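Local coordinates for sulfur oxidation protein SOXB (PDB 2WDC) that probably acts as a manganese-dependent hydrolase of the 5'-nucleotidase family in bacterial sulfur oxidation, at residues Ser367-Tyr372 with Arg539-Pro544; Ala270-Arg275 with Asp457-Gln462; Phe98-Gly103 with Leu335-Pro340; Tyr26-Leu31 with Asp316-Lys321. All coordinates share one frame; numbering follows the deposited sequence. Where two conformers were deposited one is given.

The four contacts lie well apart. Contact 4 is sheet pairing: strands 29-34 and 311-320 pair inside a six-stranded mixed sheet, through backbone bonds and a classic bulge whose aspartate reaches across to the next strand. Contact 1 is also mostly buried, but its parallel pairing stops after one bridge in a small three-stranded sheet, with a threonine-to-carbonyl bond, water and an exposed salt-bridge network adding to it. Contacts 2 and 3 are partly buried. Contact 2 joins helix 266-273 to the C-terminal family region by an arginine stacked on phenylalanine, whereas contact 3 seats the glycine-rich loop 98-103 against loop 335-340 through leucine, histidine and a shared water. Contacts 1 and 4 lie away from the manganese site.

Contact 1: Ser367-Tyr372 with Arg539-Pro544; sequences SETLLY and RVRVRP
R539 meets E368 where strand 539-540 runs parallel to strand 365-367, at the margin of a small three-stranded mixed sheet. The R539 chain is bent at chi3 (84°), which aims NE at E368 OE2, 2.9 Å away; the bond is almost straight, lies in the guanidinium plane and uses the oxygen's anti lone pair. V540 forms the one parallel bridge, with S367: its O accepts from E368 N at 2.9 Å, while its CG2 stands 4.0 Å from S367 OG on the face their side chains share. V540 also touches L384 of helix 380-392. R541, extended from CG to NE, reaches the second carboxylate oxygen, with NH1 3.1 Å from E368 OE1 and tilted from both planes. E368 thus ties two arginines together, one per oxygen. T369 CG2 lies over one face of the R541 guanidinium. Beyond the strand, V542 is held by side chain and water: T369 OG1 donates to V542 O at 2.8 Å, approaching from above the carbonyl plane, and V542 CG2 touches L371 CD2. One water accepts from V542 N at 2.9 Å and donates to both S367 OG and T369 OG1.

Contact 2: Ala270-Arg275 with Asp457-Gln462; sequences AALAER and DPFYQQ
A271, on helix 266-273, brings its CA to 5.1 Å from the CA of F459, in the short 3-10 segment 458-460. That segment is started by an Asx turn: D457 OD1 accepts from F459 N, met from above the carboxylate plane; the backbone bond from Y460 N to D457 O follows. The helix side presents a small surface here, A271 CB lying 3.6 Å from F459 CA and also against P458 CB. L272 CD2 comes to the edge of the phenyl ring, 4.2 Å from CE1. In the conformer of R275 described here, one of two modelled, the guanidinium lies flat over the F459 ring, planes 12° apart and CZ 3.6 Å from the centroid, a cation-pi stack with NH2 above the ring centre. CG of F459 is anti to the backbone N (chi1 -172°), swinging the ring out beneath R275. R275 NH1 also donates to two waters, which in turn donate to OD1 and OD2 of D457, so R275 and D457 are joined through water, with no direct salt bridge. With an alanine here instead of F459, the guanidinium would probably lose its platform and be freer to turn, and L272 would lose an apolar neighbour. The contact joins the metal-binding part of the chain to the C-terminal family region, as in two-domain 5'-nucleotidases; nearby, Q462 O is hydrogen-bonded to NE2 of the manganese ligand H286.

Contact 3: Phe98-Gly103 with Leu335-Pro340; sequences FGPIGG and LAEHLP. With TBU (tertiary-butyl alcohol), chain K.
F98 and L335 line one side of a spot where a tertiary-butyl alcohol, probably from the crystallisation liquor, is bound, at the junction of two loops. L335 divides its branches: CD1 lies 3.9 Å from C2 of the alcohol, while CD2 sits between F98 CB and I101 CG2, the latter at 3.9 Å. H338 forms another wall, C3 of the alcohol lying over one face of the imidazole, 3.6 Å from CE1, with E337 CB over the opposite face. At the ring's edge and in its plane comes F98 O, to which NE2 gives a weak bond of 3.4 Å, bent to 127°. The first loop links helix 91-98 to helix 104-120: G99 leaves the helical conformation with positive phi (89°), and G103 takes the N-cap position of the next helix. The E337 carboxylate lies close over G99, OE2 3.5 Å from its CA, where a beta carbon would clash; OE2 also touches P100 CD and binds a glycerol. Three backbone polar atoms share one water, which accepts from E337 N at 2.9 Å and donates to F98 O and to P100 O, 2.7 Å from the latter. A336 CB packs against G102 O at 4.1 Å.

Contact 4: Tyr26-Leu31 with Asp316-Lys321; sequences YGDATL and DLKLWK
A29 and L317 form an antiparallel hydrogen-bonded pair inside the six-stranded mixed sheet, and D28 joins A29 opposite L317 in a classic beta bulge. L317 O is therefore gripped twice, by D28 N at 2.7 Å and by A29 N at 3.3 Å, while L317 N donates to A29 O at 2.8 Å. D28 OD2 also has two donors: K318 NZ at 2.7 Å on its syn lone pair, and L319 N at 2.9 Å nearly along the C-O bond. Bends at chi2 (68°) and chi4 curl K318 back so that NZ can also donate to L319 O. An alanine in place of K318 would probably leave the D28 carboxylate without its charged mate, held across the contact by L319 N alone and freer to turn. T30 and D316 lie side by side on one face; D316 OD1 also pairs with R314 and OD2 with R328. T30 OG1, which also bonds a glycerol, donates to D316 OD1 at 2.7 Å.

Contact 1: Ser367-Tyr372 with Arg539-Pro544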
loop_
_atom_site.group_PDB
_atom_site.type_symbol
_atom_site.label_atom_id
_atom_site.label_comp_id
_atom_site.label_asym_id
_atom_site.label_seq_id
_atom_site.Cartn_x
_atom_site.Cartn_y
_atom_site.Cartn_z
ATOM N N SER A 367 15.121 -17.068 7.902
ATOM C CA SER A 367 13.836 -17.242 8.563
ATOM C C SER A 367 13.356 -18.663 8.303
ATOM O O SER A 367 13.310 -19.100 7.155
ATOM C CB SER A 367 12.790 -16.263 8.013
ATOM O OG SER A 367 11.568 -16.441 8.701
ATOM N N GLU A 368 13.006 -19.380 9.364
ATOM C CA GLU A 368 12.548 -20.756 9.208
ATOM C C GLU A 368 11.063 -20.843 8.855
ATOM O O GLU A 368 10.584 -21.876 8.378
ATOM C CB GLU A 368 12.856 -21.567 10.472
ATOM C CG GLU A 368 14.341 -21.649 10.746
ATOM C CD GLU A 368 14.677 -22.549 11.916
ATOM O OE1 GLU A 368 13.744 -23.055 12.575
ATOM O OE2 GLU A 368 15.885 -22.718 12.194
ATOM N N THR A 369 10.342 -19.747 9.064
ATOM C CA THR A 369 8.907 -19.721 8.793
ATOM C C THR A 369 8.503 -18.484 7.995
ATOM O O THR A 369 9.278 -17.543 7.813
ATOM C CB THR A 369 8.093 -19.794 10.099
ATOM O OG1 THR A 369 8.405 -18.655 10.895
ATOM C CG2 THR A 369 8.425 -21.072 10.886
ATOM N N LEU A 370 7.268 -18.507 7.513
ATOM C CA LEU A 370 6.740 -17.415 6.719
ATOM C C LEU A 370 6.640 -16.123 7.525
ATOM O O LEU A 370 5.991 -16.081 8.569
ATOM C CB LEU A 370 5.343 -17.801 6.218
ATOM C CG LEU A 370 4.640 -16.830 5.265
ATOM C CD1 LEU A 370 5.312 -16.800 3.908
ATOM C CD2 LEU A 370 3.169 -17.233 5.156
ATOM N N LEU A 371 7.260 -15.064 7.008
ATOM C CA LEU A 371 7.130 -13.738 7.616
ATOM C C LEU A 371 6.279 -12.875 6.692
ATOM O O LEU A 371 6.688 -12.559 5.571
ATOM C CB LEU A 371 8.495 -13.078 7.814
ATOM C CG LEU A 371 9.416 -13.828 8.776
ATOM C CD1 LEU A 371 10.800 -13.200 8.759
ATOM C CD2 LEU A 371 8.819 -13.857 10.190
ATOM N N TYR A 372 5.070 -12.553 7.147
ATOM C CA TYR A 372 4.170 -11.714 6.357
ATOM C C TYR A 372 3.831 -10.472 7.158
ATOM O O TYR A 372 3.983 -10.459 8.379
ATOM C CB TYR A 372 2.899 -12.476 5.940
ATOM C CG TYR A 372 2.054 -12.963 7.104
ATOM C CD1 TYR A 372 0.993 -12.213 7.587
ATOM C CD2 TYR A 372 2.325 -14.187 7.715
ATOM C CE1 TYR A 372 0.199 -12.670 8.628
ATOM C CE2 TYR A 372 1.538 -14.655 8.756
ATOM C CZ TYR A 372 0.480 -13.882 9.223
ATOM O OH TYR A 372 -0.314 -14.329 10.260
ATOM N N ARG A 539 19.279 -17.043 12.994
ATOM C CA ARG A 539 18.078 -17.700 12.475
ATOM C C ARG A 539 16.887 -17.319 13.339
ATOM O O ARG A 539 17.011 -17.163 14.557
ATOM C CB ARG A 539 18.250 -19.230 12.500
ATOM C CG ARG A 539 19.248 -19.759 11.492
ATOM C CD ARG A 539 19.343 -21.279 11.559
ATOM N NE ARG A 539 18.302 -21.936 10.775
ATOM C CZ ARG A 539 18.376 -22.150 9.465
ATOM N NH1 ARG A 539 19.432 -21.738 8.781
ATOM N NH2 ARG A 539 17.388 -22.778 8.838
ATOM N N VAL A 540 15.729 -17.151 12.706
ATOM C CA VAL A 540 14.512 -16.842 13.440
ATOM C C VAL A 540 13.438 -17.858 13.083
ATOM O O VAL A 540 13.495 -18.474 12.022
ATOM C CB VAL A 540 14.025 -15.404 13.203
ATOM C CG1 VAL A 540 15.028 -14.406 13.759
ATOM C CG2 VAL A 540 13.784 -15.153 11.739
ATOM N N ARG A 541 12.489 -18.045 13.993
ATOM C CA ARG A 541 11.394 -18.982 13.778
ATOM C C ARG A 541 10.152 -18.500 14.509
ATOM O O ARG A 541 9.790 -19.006 15.569
ATOM C CB ARG A 541 11.775 -20.396 14.217
ATOM C CG ARG A 541 10.674 -21.418 13.946
ATOM C CD ARG A 541 11.073 -22.821 14.364
ATOM N NE ARG A 541 10.032 -23.780 14.013
ATOM C CZ ARG A 541 9.962 -24.405 12.843
ATOM N NH1 ARG A 541 10.885 -24.186 11.919
ATOM N NH2 ARG A 541 8.974 -25.256 12.601
ATOM N N VAL A 542 9.510 -17.499 13.928
ATOM C CA VAL A 542 8.317 -16.909 14.508
ATOM C C VAL A 542 7.084 -17.728 14.162
ATOM O O VAL A 542 6.711 -17.835 12.996
ATOM C CB VAL A 542 8.153 -15.460 14.024
ATOM C CG1 VAL A 542 6.968 -14.803 14.718
ATOM C CG2 VAL A 542 9.430 -14.681 14.262
ATOM N N ARG A 543 6.440 -18.287 15.177
ATOM C CA ARG A 543 5.216 -19.049 14.945
ATOM C C ARG A 543 4.027 -18.096 15.073
ATOM O O ARG A 543 4.010 -17.228 15.947
ATOM C CB ARG A 543 5.088 -20.192 15.957
ATOM C CG ARG A 543 6.237 -21.197 15.923
ATOM C CD ARG A 543 5.942 -22.386 15.005
ATOM N NE ARG A 543 4.632 -22.295 14.365
ATOM C CZ ARG A 543 4.105 -23.247 13.600
ATOM N NH1 ARG A 543 2.906 -23.079 13.059
ATOM N NH2 ARG A 543 4.778 -24.369 13.378
ATOM N N PRO A 544 3.031 -18.228 14.184
ATOM C CA PRO A 544 1.910 -17.297 14.332
ATOM C C PRO A 544 1.189 -17.502 15.658
ATOM O O PRO A 544 0.621 -18.565 15.904
ATOM C CB PRO A 544 0.978 -17.668 13.170
ATOM C CG PRO A 544 1.814 -18.451 12.226
ATOM C CD PRO A 544 2.817 -19.164 13.070
HETATM O O HOH W 1 10.437 -17.018 11.213
HETATM O O HOH W 2 5.516 -17.814 10.753
#

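Contact 2: Ala270-Arg275 with Asp457-Gln462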
loop_
_atom_site.group_PDB
_atom_site.type_symbol
_atom_site.label_atom_id
_atom_site.label_comp_id
_atom_site.label_asym_id
_atom_site.label_seq_id
_atom_site.Cartn_x
_atom_site.Cartn_y
_atom_site.Cartn_z
ATOM N N ALA A 270 -15.313 4.570 -3.287
ATOM C CA ALA A 270 -16.672 4.048 -3.452
ATOM C C ALA A 270 -17.675 5.061 -2.914
ATOM O O ALA A 270 -18.715 5.295 -3.531
ATOM C CB ALA A 270 -16.832 2.692 -2.746
ATOM N N ALA A 271 -17.349 5.697 -1.793
ATOM C CA ALA A 271 -18.252 6.708 -1.232
ATOM C C ALA A 271 -18.368 7.878 -2.202
ATOM O O ALA A 271 -19.457 8.416 -2.398
ATOM C CB ALA A 271 -17.755 7.188 0.125
ATOM N N LEU A 272 -17.254 8.269 -2.817
ATOM C CA LEU A 272 -17.268 9.361 -3.792
ATOM C C LEU A 272 -18.078 9.020 -5.043
ATOM O O LEU A 272 -18.706 9.895 -5.648
ATOM C CB LEU A 272 -15.837 9.788 -4.158
ATOM C CG LEU A 272 -15.100 10.508 -3.023
ATOM C CD1 LEU A 272 -13.627 10.697 -3.338
ATOM C CD2 LEU A 272 -15.760 11.858 -2.678
ATOM N N ALA A 273 -18.064 7.753 -5.442
ATOM C CA ALA A 273 -18.820 7.331 -6.617
ATOM C C ALA A 273 -20.322 7.526 -6.403
ATOM O O ALA A 273 -21.083 7.590 -7.362
ATOM C CB ALA A 273 -18.528 5.867 -6.950
ATOM N N GLU A 274 -20.750 7.631 -5.151
ATOM C CA GLU A 274 -22.174 7.831 -4.882
ATOM C C GLU A 274 -22.491 9.303 -4.644
ATOM O O GLU A 274 -23.655 9.664 -4.465
ATOM C CB GLU A 274 -22.613 7.020 -3.661
ATOM C CG GLU A 274 -22.610 5.519 -3.907
ATOM C CD GLU A 274 -23.115 4.725 -2.719
ATOM O OE1 GLU A 274 -22.947 5.188 -1.570
ATOM O OE2 GLU A 274 -23.666 3.626 -2.936
ATOM N N ARG A 275 -21.460 10.146 -4.632
ATOM C CA ARG A 275 -21.626 11.574 -4.352
ATOM C C ARG A 275 -21.253 12.507 -5.500
ATOM O O ARG A 275 -21.825 13.593 -5.639
ATOM C CB ARG A 275 -20.825 11.967 -3.107
ATOM C CG ARG A 275 -21.301 11.311 -1.824
ATOM C CD ARG A 275 -20.277 11.445 -0.709
ATOM N NE ARG A 275 -20.717 10.756 0.502
ATOM C CZ ARG A 275 -20.685 11.287 1.719
ATOM N NH1 ARG A 275 -21.116 10.586 2.758
ATOM N NH2 ARG A 275 -20.217 12.515 1.900
ATOM N N ASP A 457 -18.969 3.899 7.925
ATOM C CA ASP A 457 -19.203 4.885 6.869
ATOM C C ASP A 457 -17.970 4.958 5.984
ATOM O O ASP A 457 -16.933 5.485 6.396
ATOM C CB ASP A 457 -19.511 6.258 7.479
ATOM C CG ASP A 457 -19.933 7.277 6.437
ATOM O OD1 ASP A 457 -19.812 6.989 5.227
ATOM O OD2 ASP A 457 -20.362 8.388 6.831
ATOM N N PRO A 458 -18.063 4.412 4.757
ATOM C CA PRO A 458 -16.876 4.410 3.891
ATOM C C PRO A 458 -16.327 5.794 3.569
ATOM O O PRO A 458 -15.155 5.929 3.240
ATOM C CB PRO A 458 -17.346 3.690 2.627
ATOM C CG PRO A 458 -18.834 3.826 2.632
ATOM C CD PRO A 458 -19.251 3.862 4.075
ATOM N N PHE A 459 -17.161 6.824 3.678
ATOM C CA PHE A 459 -16.705 8.190 3.427
ATOM C C PHE A 459 -15.629 8.594 4.430
ATOM O O PHE A 459 -14.809 9.473 4.155
ATOM C CB PHE A 459 -17.880 9.173 3.532
ATOM C CG PHE A 459 -17.542 10.571 3.091
ATOM C CD1 PHE A 459 -17.277 10.848 1.757
ATOM C CD2 PHE A 459 -17.512 11.612 4.007
ATOM C CE1 PHE A 459 -16.950 12.124 1.350
ATOM C CE2 PHE A 459 -17.214 12.906 3.598
ATOM C CZ PHE A 459 -16.942 13.160 2.268
ATOM N N TYR A 460 -15.663 7.987 5.613
ATOM C CA TYR A 460 -14.707 8.307 6.671
ATOM C C TYR A 460 -13.587 7.271 6.807
ATOM O O TYR A 460 -12.733 7.382 7.688
ATOM C CB TYR A 460 -15.429 8.505 8.005
ATOM C CG TYR A 460 -16.159 9.825 8.081
ATOM C CD1 TYR A 460 -15.489 10.987 8.440
ATOM C CD2 TYR A 460 -17.492 9.923 7.716
ATOM C CE1 TYR A 460 -16.142 12.204 8.478
ATOM C CE2 TYR A 460 -18.154 11.136 7.757
ATOM C CZ TYR A 460 -17.469 12.273 8.123
ATOM O OH TYR A 460 -18.122 13.490 8.157
ATOM N N GLN A 461 -13.576 6.286 5.916
ATOM C CA GLN A 461 -12.530 5.262 5.941
ATOM C C GLN A 461 -11.211 5.909 5.506
ATOM O O GLN A 461 -11.168 6.697 4.545
ATOM C CB GLN A 461 -12.887 4.095 5.012
ATOM C CG GLN A 461 -13.763 3.007 5.646
ATOM C CD GLN A 461 -13.039 2.203 6.715
ATOM O OE1 GLN A 461 -11.737 2.017 6.540
ATOM N NE2 GLN A 461 -13.653 1.734 7.682
ATOM N N GLN A 462 -10.145 5.604 6.239
ATOM C CA GLN A 462 -8.823 6.148 5.946
ATOM C C GLN A 462 -7.897 5.126 5.288
ATOM O O GLN A 462 -6.800 5.473 4.851
ATOM C CB GLN A 462 -8.181 6.747 7.197
ATOM C CG GLN A 462 -9.024 7.848 7.835
ATOM C CD GLN A 462 -8.219 8.758 8.739
ATOM O OE1 GLN A 462 -7.145 8.390 9.213
ATOM N NE2 GLN A 462 -8.741 9.953 8.990
HETATM O O HOH W 3 -21.397 7.512 3.112
HETATM O O HOH W 4 -21.414 10.484 5.473
#

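Contact 3: Phe98-Gly103 with Leu335-Pro340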
loop_
_atom_site.group_PDB
_atom_site.type_symbol
_atom_site.label_atom_id
_atom_site.label_comp_id
_atom_site.label_asym_id
_atom_site.label_seq_id
_atom_site.Cartn_x
_atom_site.Cartn_y
_atom_site.Cartn_z
ATOM N N PHE A 98 5.095 -20.641 -8.843
ATOM C CA PHE A 98 5.114 -19.592 -9.866
ATOM C C PHE A 98 6.271 -18.600 -9.783
ATOM O O PHE A 98 6.509 -17.837 -10.721
ATOM C CB PHE A 98 3.781 -18.834 -9.857
ATOM C CG PHE A 98 2.589 -19.712 -10.139
ATOM C CD1 PHE A 98 2.522 -20.449 -11.318
ATOM C CD2 PHE A 98 1.559 -19.831 -9.210
ATOM C CE1 PHE A 98 1.438 -21.286 -11.570
ATOM C CE2 PHE A 98 0.469 -20.654 -9.455
ATOM C CZ PHE A 98 0.405 -21.378 -10.647
ATOM N N GLY A 99 6.973 -18.609 -8.662
ATOM C CA GLY A 99 8.087 -17.697 -8.469
ATOM C C GLY A 99 7.654 -16.380 -7.868
ATOM O O GLY A 99 6.476 -16.153 -7.574
ATOM N N PRO A 100 8.621 -15.480 -7.684
ATOM C CA PRO A 100 8.347 -14.181 -7.073
ATOM C C PRO A 100 7.558 -13.301 -8.014
ATOM O O PRO A 100 7.554 -13.512 -9.242
ATOM C CB PRO A 100 9.755 -13.603 -6.854
ATOM C CG PRO A 100 10.584 -14.244 -7.950
ATOM C CD PRO A 100 10.038 -15.650 -8.052
ATOM N N ILE A 101 6.956 -12.267 -7.428
ATOM C CA ILE A 101 6.205 -11.280 -8.190
ATOM C C ILE A 101 7.012 -9.987 -8.310
ATOM O O ILE A 101 8.017 -9.784 -7.610
ATOM C CB ILE A 101 4.797 -11.005 -7.571
ATOM C CG1 ILE A 101 4.890 -10.608 -6.090
ATOM C CG2 ILE A 101 3.901 -12.252 -7.694
ATOM C CD1 ILE A 101 5.389 -9.171 -5.832
ATOM N N GLY A 102 6.532 -9.091 -9.158
ATOM C CA GLY A 102 7.145 -7.786 -9.295
ATOM C C GLY A 102 8.553 -7.746 -9.841
ATOM O O GLY A 102 8.999 -8.627 -10.592
ATOM N N GLY A 103 9.237 -6.670 -9.472
ATOM C CA GLY A 103 10.540 -6.308 -9.989
ATOM C C GLY A 103 10.294 -5.255 -11.058
ATOM O O GLY A 103 9.389 -5.391 -11.894
ATOM N N LEU A 335 5.072 -11.882 -13.108
ATOM C CA LEU A 335 5.844 -13.037 -12.658
ATOM C C LEU A 335 7.183 -13.029 -13.380
ATOM O O LEU A 335 7.259 -13.346 -14.563
ATOM C CB LEU A 335 5.072 -14.323 -12.954
ATOM C CG LEU A 335 3.757 -14.489 -12.176
ATOM C CD1 LEU A 335 2.941 -15.613 -12.808
ATOM C CD2 LEU A 335 4.046 -14.796 -10.705
ATOM N N ALA A 336 8.233 -12.608 -12.683
ATOM C CA ALA A 336 9.545 -12.498 -13.308
ATOM C C ALA A 336 10.066 -13.768 -13.982
ATOM O O ALA A 336 10.803 -13.698 -14.972
ATOM C CB ALA A 336 10.574 -11.962 -12.316
ATOM N N GLU A 337 9.695 -14.930 -13.459
ATOM C CA GLU A 337 10.173 -16.175 -14.070
ATOM C C GLU A 337 9.462 -16.460 -15.386
ATOM O O GLU A 337 9.849 -17.369 -16.117
ATOM C CB GLU A 337 9.970 -17.360 -13.114
ATOM C CG GLU A 337 10.798 -17.281 -11.852
ATOM C CD GLU A 337 10.705 -18.540 -10.991
ATOM O OE1 GLU A 337 10.198 -19.565 -11.485
ATOM O OE2 GLU A 337 11.190 -18.517 -9.845
ATOM N N HIS A 338 8.420 -15.693 -15.692
ATOM C CA HIS A 338 7.609 -15.948 -16.874
ATOM C C HIS A 338 7.477 -14.782 -17.836
ATOM O O HIS A 338 6.584 -14.755 -18.689
ATOM C CB HIS A 338 6.252 -16.474 -16.435
ATOM C CG HIS A 338 6.354 -17.749 -15.666
ATOM N ND1 HIS A 338 6.659 -19.002 -16.079
ATOM C CD2 HIS A 338 6.339 -17.793 -14.289
ATOM C CE1 HIS A 338 6.755 -19.786 -14.958
ATOM N NE2 HIS A 338 6.540 -19.038 -13.891
ATOM N N LEU A 339 8.375 -13.816 -17.681
ATOM C CA LEU A 339 8.383 -12.629 -18.520
ATOM C C LEU A 339 9.780 -12.407 -19.067
ATOM O O LEU A 339 10.766 -12.792 -18.443
ATOM C CB LEU A 339 7.982 -11.411 -17.683
ATOM C CG LEU A 339 6.492 -11.322 -17.375
ATOM C CD1 LEU A 339 6.234 -10.277 -16.296
ATOM C CD2 LEU A 339 5.705 -10.985 -18.644
ATOM N N PRO A 340 9.880 -11.743 -20.228
ATOM C CA PRO A 340 11.236 -11.477 -20.720
ATOM C C PRO A 340 11.865 -10.356 -19.905
ATOM O O PRO A 340 11.192 -9.702 -19.102
ATOM C CB PRO A 340 11.008 -11.020 -22.162
ATOM C CG PRO A 340 9.608 -10.553 -22.211
ATOM C CD PRO A 340 8.844 -11.352 -21.196
HETATM O O TBU K . 1.050 -20.587 -15.841
HETATM C C TBU K . 2.361 -20.031 -15.945
HETATM C C1 TBU K . 2.628 -19.739 -17.411
HETATM C C2 TBU K . 2.476 -18.710 -15.166
HETATM C C3 TBU K . 3.382 -21.041 -15.418
HETATM O O HOH W 5 7.967 -15.434 -11.145
#

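Contact 4: Tyr26-Leu31 with Asp316-Lys321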
loop_
_atom_site.group_PDB
_atom_site.type_symbol
_atom_site.label_atom_id
_atom_site.label_comp_id
_atom_site.label_asym_id
_atom_site.label_seq_id
_atom_site.Cartn_x
_atom_site.Cartn_y
_atom_site.Cartn_z
ATOM N N TYR A 26 -9.818 -5.034 -27.770
ATOM C CA TYR A 26 -11.083 -4.620 -27.181
ATOM C C TYR A 26 -11.133 -3.105 -27.010
ATOM O O TYR A 26 -10.218 -2.510 -26.447
ATOM C CB TYR A 26 -11.285 -5.282 -25.806
ATOM C CG TYR A 26 -12.644 -5.035 -25.182
ATOM C CD1 TYR A 26 -13.630 -6.016 -25.202
ATOM C CD2 TYR A 26 -12.946 -3.822 -24.572
ATOM C CE1 TYR A 26 -14.874 -5.791 -24.634
ATOM C CE2 TYR A 26 -14.179 -3.588 -24.009
ATOM C CZ TYR A 26 -15.146 -4.570 -24.047
ATOM O OH TYR A 26 -16.384 -4.325 -23.488
ATOM N N GLY A 27 -12.194 -2.485 -27.506
ATOM C CA GLY A 27 -12.409 -1.065 -27.301
ATOM C C GLY A 27 -11.542 -0.067 -28.030
ATOM O O GLY A 27 -10.906 -0.370 -29.055
ATOM N N ASP A 28 -11.554 1.151 -27.498
ATOM C CA ASP A 28 -10.883 2.300 -28.091
ATOM C C ASP A 28 -9.606 2.731 -27.399
ATOM O O ASP A 28 -8.743 3.364 -28.011
ATOM C CB ASP A 28 -11.837 3.488 -28.046
ATOM C CG ASP A 28 -13.160 3.181 -28.690
ATOM O OD1 ASP A 28 -13.148 2.848 -29.893
ATOM O OD2 ASP A 28 -14.201 3.250 -28.005
ATOM N N ALA A 29 -9.528 2.485 -26.098
ATOM C CA ALA A 29 -8.363 2.924 -25.339
ATOM C C ALA A 29 -8.018 1.875 -24.308
ATOM O O ALA A 29 -8.876 1.111 -23.880
ATOM C CB ALA A 29 -8.656 4.251 -24.643
ATOM N N THR A 30 -6.752 1.856 -23.911
ATOM C CA THR A 30 -6.264 0.890 -22.937
ATOM C C THR A 30 -5.496 1.629 -21.857
ATOM O O THR A 30 -4.585 2.408 -22.151
ATOM C CB THR A 30 -5.336 -0.150 -23.596
ATOM O OG1 THR A 30 -6.052 -0.846 -24.623
ATOM C CG2 THR A 30 -4.815 -1.170 -22.562
ATOM N N LEU A 31 -5.850 1.362 -20.604
ATOM C CA LEU A 31 -5.116 1.932 -19.473
ATOM C C LEU A 31 -4.286 0.795 -18.875
ATOM O O LEU A 31 -4.814 -0.299 -18.601
ATOM C CB LEU A 31 -6.074 2.483 -18.415
ATOM C CG LEU A 31 -7.149 3.433 -18.951
ATOM C CD1 LEU A 31 -8.051 3.902 -17.817
ATOM C CD2 LEU A 31 -6.503 4.625 -19.686
ATOM N N ASP A 316 -9.328 -2.074 -20.776
ATOM C CA ASP A 316 -9.682 -1.673 -22.142
ATOM C C ASP A 316 -11.065 -1.070 -22.104
ATOM O O ASP A 316 -11.995 -1.638 -21.523
ATOM C CB ASP A 316 -9.672 -2.879 -23.085
ATOM C CG ASP A 316 -8.334 -3.573 -23.114
ATOM O OD1 ASP A 316 -7.332 -2.908 -23.441
ATOM O OD2 ASP A 316 -8.283 -4.766 -22.757
ATOM N N LEU A 317 -11.185 0.126 -22.667
ATOM C CA LEU A 317 -12.442 0.858 -22.617
ATOM C C LEU A 317 -13.087 1.059 -23.977
ATOM O O LEU A 317 -12.423 1.495 -24.919
ATOM C CB LEU A 317 -12.187 2.256 -22.041
ATOM C CG LEU A 317 -11.452 2.331 -20.692
ATOM C CD1 LEU A 317 -11.166 3.791 -20.370
ATOM C CD2 LEU A 317 -12.278 1.680 -19.583
ATOM N N LYS A 318 -14.397 0.820 -24.054
ATOM C CA LYS A 318 -15.150 1.168 -25.254
ATOM C C LYS A 318 -15.893 2.430 -24.839
ATOM O O LYS A 318 -16.690 2.428 -23.896
ATOM C CB LYS A 318 -16.143 0.081 -25.667
ATOM C CG LYS A 318 -16.920 0.442 -26.934
ATOM C CD LYS A 318 -16.000 0.472 -28.154
ATOM C CE LYS A 318 -16.650 1.179 -29.339
ATOM N NZ LYS A 318 -16.572 2.679 -29.189
ATOM N N LEU A 319 -15.565 3.540 -25.484
ATOM C CA LEU A 319 -16.155 4.802 -25.103
ATOM C C LEU A 319 -17.395 5.125 -25.918
ATOM O O LEU A 319 -17.599 4.583 -27.009
ATOM C CB LEU A 319 -15.118 5.923 -25.322
ATOM C CG LEU A 319 -13.740 5.693 -24.674
ATOM C CD1 LEU A 319 -12.844 6.914 -24.919
ATOM C CD2 LEU A 319 -13.934 5.469 -23.181
ATOM N N TRP A 320 -18.200 6.034 -25.387
ATOM C CA TRP A 320 -19.313 6.604 -26.124
ATOM C C TRP A 320 -19.315 8.097 -25.847
ATOM O O TRP A 320 -18.546 8.592 -25.008
ATOM C CB TRP A 320 -20.657 5.924 -25.859
ATOM C CG TRP A 320 -21.276 6.209 -24.537
ATOM C CD1 TRP A 320 -20.931 5.662 -23.330
ATOM C CD2 TRP A 320 -22.423 7.030 -24.293
ATOM N NE1 TRP A 320 -21.782 6.109 -22.354
ATOM C CE2 TRP A 320 -22.713 6.944 -22.917
ATOM C CE3 TRP A 320 -23.245 7.823 -25.111
ATOM C CZ2 TRP A 320 -23.752 7.661 -22.324
ATOM C CZ3 TRP A 320 -24.276 8.533 -24.522
ATOM C CH2 TRP A 320 -24.536 8.431 -23.144
ATOM N N LYS A 321 -20.141 8.838 -26.566
ATOM C CA LYS A 321 -20.169 10.284 -26.401
ATOM C C LYS A 321 -20.292 10.753 -24.956
ATOM O O LYS A 321 -19.724 11.786 -24.590
ATOM C CB LYS A 321 -21.272 10.910 -27.262
ATOM C CG LYS A 321 -21.012 12.361 -27.624
ATOM C CD LYS A 321 -22.299 13.065 -28.029
ATOM C CE LYS A 321 -22.145 13.780 -29.359
ATOM N NZ LYS A 321 -23.470 14.130 -29.946
#